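Local coordinates for cytochrome c-550-like protein (Thermosynechococcus elongatus, PDB 4LJI) that carries a covalently bound heme c, probably acts as a low-potential electron-transfer cytochrome, and can partially stand in for cytochrome c-550, at residues A[81-86]-A[113-118]. Numbering follows the deposited sequence.
Sequences SLVAFQ and QLETLA. With HEC (heme c), chain C.
Leu82 and Ala118 bring the two helices together, their CA atoms 5.7 Å apart; the short axes of 81-86 and 113-118 approach to 9.1 Å, with 116° between their N-to-C directions. The side chains meet through carbon atoms, with methyls also resting against the backbone of the other helix. The CB of Leu82 rests on the CB of Ala118 at 3.6 Å, and the small methyl of Ala118 probably allows so near an approach; CD1 of Leu82 lies near the carbonyl oxygen of Ala118. One turn back along 113-118, CD2 of Leu114 slots between Val83 and Gln86, meeting CG1 of Val83 at 3.8 Å and the CB of Gln86 at 3.9 Å. Val83 uses both methyls: with CG1 anti to the backbone N (chi1 170°), that methyl faces Leu114, while CG2 lies against the backbone at Glu115 and near the CB of Ala118.

Helix 111-127 is the C-terminal helix of the cytochrome c fold, packed also on helix 33-46 through Leu117 and Phe43, and together with 79-87 it walls one side of the heme c pocket. Leu82 turns CD2 to the heme methyl CMA, and Leu117 sends CD2 to CMB. Phe85 meets the pyrrole that carries CMA at an oblique angle, its CE2 3.3 Å from C2A.

Gln86 bends at chi2 (58°), which folds its amide back over the porphyrin: OE1 sits 3.2 Å from the meso carbon CHB and NE2 3.4 Å from C1B. NE2 is also hydrogen-bonded to the carbonyl of Arg102, next to the axial iron ligand Cys101, which Gln86 touches. Cut back to an alanine, the side chain could make no such bond, which would probably leave the Arg102 carbonyl without this donor and open a gap over the heme beside Cys101.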
# COMPACT_ATOMS: atom_id res chain seq x y z
N SER A 81 7.71 21.29 1.27
CA SER A 81 8.39 20.47 2.27
C SER A 81 8.02 18.99 2.13
O SER A 81 8.84 18.14 2.35
CB SER A 81 8.14 20.98 3.70
OG SER A 81 6.76 21.04 4.02
N LEU A 82 6.78 18.71 1.73
CA LEU A 82 6.34 17.29 1.59
C LEU A 82 6.98 16.71 0.31
O LEU A 82 7.42 15.57 0.30
CB LEU A 82 4.82 17.17 1.56
CG LEU A 82 4.19 17.33 2.93
CD1 LEU A 82 2.70 17.50 2.76
CD2 LEU A 82 4.50 16.10 3.71
N VAL A 83 7.04 17.50 -0.75
CA VAL A 83 7.67 17.02 -1.98
C VAL A 83 9.16 16.71 -1.73
O VAL A 83 9.65 15.60 -2.08
CB VAL A 83 7.50 18.05 -3.14
CG1 VAL A 83 8.35 17.68 -4.36
CG2 VAL A 83 6.02 18.12 -3.49
N ALA A 84 9.86 17.63 -1.07
CA ALA A 84 11.28 17.45 -0.81
C ALA A 84 11.51 16.24 0.08
O ALA A 84 12.56 15.61 0.01
CB ALA A 84 11.86 18.64 -0.17
N PHE A 85 10.52 15.94 0.91
CA PHE A 85 10.63 14.80 1.80
C PHE A 85 10.53 13.54 0.97
O PHE A 85 11.35 12.64 1.08
CB PHE A 85 9.54 14.80 2.89
CG PHE A 85 9.57 13.57 3.73
CD1 PHE A 85 10.48 13.46 4.78
CD2 PHE A 85 8.72 12.52 3.44
CE1 PHE A 85 10.52 12.29 5.54
CE2 PHE A 85 8.74 11.36 4.19
CZ PHE A 85 9.65 11.26 5.25
N GLN A 86 9.55 13.51 0.08
CA GLN A 86 9.30 12.28 -0.65
C GLN A 86 10.42 11.96 -1.63
O GLN A 86 10.66 10.79 -1.96
CB GLN A 86 7.93 12.30 -1.33
CG GLN A 86 7.26 10.92 -1.14
CD GLN A 86 7.11 10.57 0.32
OE1 GLN A 86 6.63 11.37 1.09
NE2 GLN A 86 7.52 9.36 0.70
N GLN A 113 2.60 15.51 -10.12
CA GLN A 113 1.94 14.37 -9.47
C GLN A 113 2.23 14.36 -7.97
O GLN A 113 1.30 14.22 -7.15
CB GLN A 113 2.39 13.04 -10.05
CG GLN A 113 1.78 12.69 -11.38
CD GLN A 113 2.36 11.42 -11.93
OE1 GLN A 113 3.58 11.27 -12.06
NE2 GLN A 113 1.49 10.48 -12.25
N LEU A 114 3.50 14.50 -7.61
CA LEU A 114 3.89 14.53 -6.20
C LEU A 114 3.29 15.74 -5.48
O LEU A 114 2.94 15.62 -4.28
CB LEU A 114 5.40 14.54 -6.09
CG LEU A 114 5.98 13.90 -4.86
CD1 LEU A 114 5.52 12.42 -4.82
CD2 LEU A 114 7.46 13.98 -4.87
N GLU A 115 3.14 16.88 -6.16
CA GLU A 115 2.41 18.00 -5.59
C GLU A 115 0.98 17.64 -5.23
O GLU A 115 0.52 18.03 -4.17
CB GLU A 115 2.38 19.20 -6.57
CG GLU A 115 3.65 20.00 -6.60
CD GLU A 115 3.65 21.04 -7.68
OE1 GLU A 115 4.65 21.78 -7.77
OE2 GLU A 115 2.65 21.12 -8.42
N THR A 116 0.29 16.92 -6.10
CA THR A 116 -1.09 16.59 -5.80
C THR A 116 -1.18 15.59 -4.65
O THR A 116 -2.14 15.64 -3.89
CB THR A 116 -1.83 16.02 -7.02
OG1 THR A 116 -1.30 14.72 -7.32
CG2 THR A 116 -1.72 16.95 -8.22
N LEU A 117 -0.19 14.70 -4.52
CA LEU A 117 -0.15 13.74 -3.39
C LEU A 117 0.13 14.52 -2.10
O LEU A 117 -0.52 14.30 -1.08
CB LEU A 117 0.90 12.64 -3.65
CG LEU A 117 1.34 11.65 -2.58
CD1 LEU A 117 0.10 10.93 -2.03
CD2 LEU A 117 2.31 10.63 -3.18
N ALA A 118 1.13 15.41 -2.13
CA ALA A 118 1.35 16.27 -0.98
C ALA A 118 0.08 17.06 -0.64
O ALA A 118 -0.27 17.16 0.56
CB ALA A 118 2.56 17.23 -1.21
FE HEC C . 5.97 7.19 4.60
CHA HEC C . 7.17 8.93 7.33
CHB HEC C . 4.70 10.11 3.27
CHC HEC C . 5.01 5.49 1.67
CHD HEC C . 6.74 4.26 6.06
NA HEC C . 5.88 9.11 5.18
C1A HEC C . 6.49 9.61 6.33
C2A HEC C . 6.25 11.03 6.38
C3A HEC C . 5.55 11.34 5.26
C4A HEC C . 5.36 10.19 4.49
CMA HEC C . 5.09 12.72 4.85
CAA HEC C . 6.66 12.01 7.48
CBA HEC C . 5.62 12.02 8.63
CGA HEC C . 5.95 12.98 9.75
O1A HEC C . 6.93 13.77 9.70
O2A HEC C . 5.20 12.99 10.79
NB HEC C . 5.02 7.68 2.81
C1B HEC C . 4.64 8.94 2.49
C2B HEC C . 4.05 8.91 1.21
C3B HEC C . 4.15 7.64 0.70
C4B HEC C . 4.76 6.86 1.78
CMB HEC C . 3.50 10.12 0.48
CAB HEC C . 3.67 7.13 -0.61
CBB HEC C . 4.39 7.66 -1.67
NC HEC C . 5.88 5.23 3.98
C1C HEC C . 5.49 4.77 2.75
C2C HEC C . 5.48 3.37 2.82
C3C HEC C . 5.96 3.00 4.04
C4C HEC C . 6.24 4.18 4.79
CMC HEC C . 5.04 2.44 1.69
CAC HEC C . 6.08 1.59 4.52
CBC HEC C . 6.88 0.70 3.90
ND HEC C . 6.77 6.71 6.34
C1D HEC C . 7.06 5.46 6.71
C2D HEC C . 7.76 5.47 7.99
C3D HEC C . 7.87 6.76 8.37
C4D HEC C . 7.23 7.53 7.32
CMD HEC C . 8.24 4.25 8.76
CAD HEC C . 8.55 7.27 9.61
CBD HEC C . 9.95 7.75 9.17
CGD HEC C . 11.07 8.19 10.10
O1D HEC C . 10.88 8.89 11.13
O2D HEC C . 12.24 7.85 9.80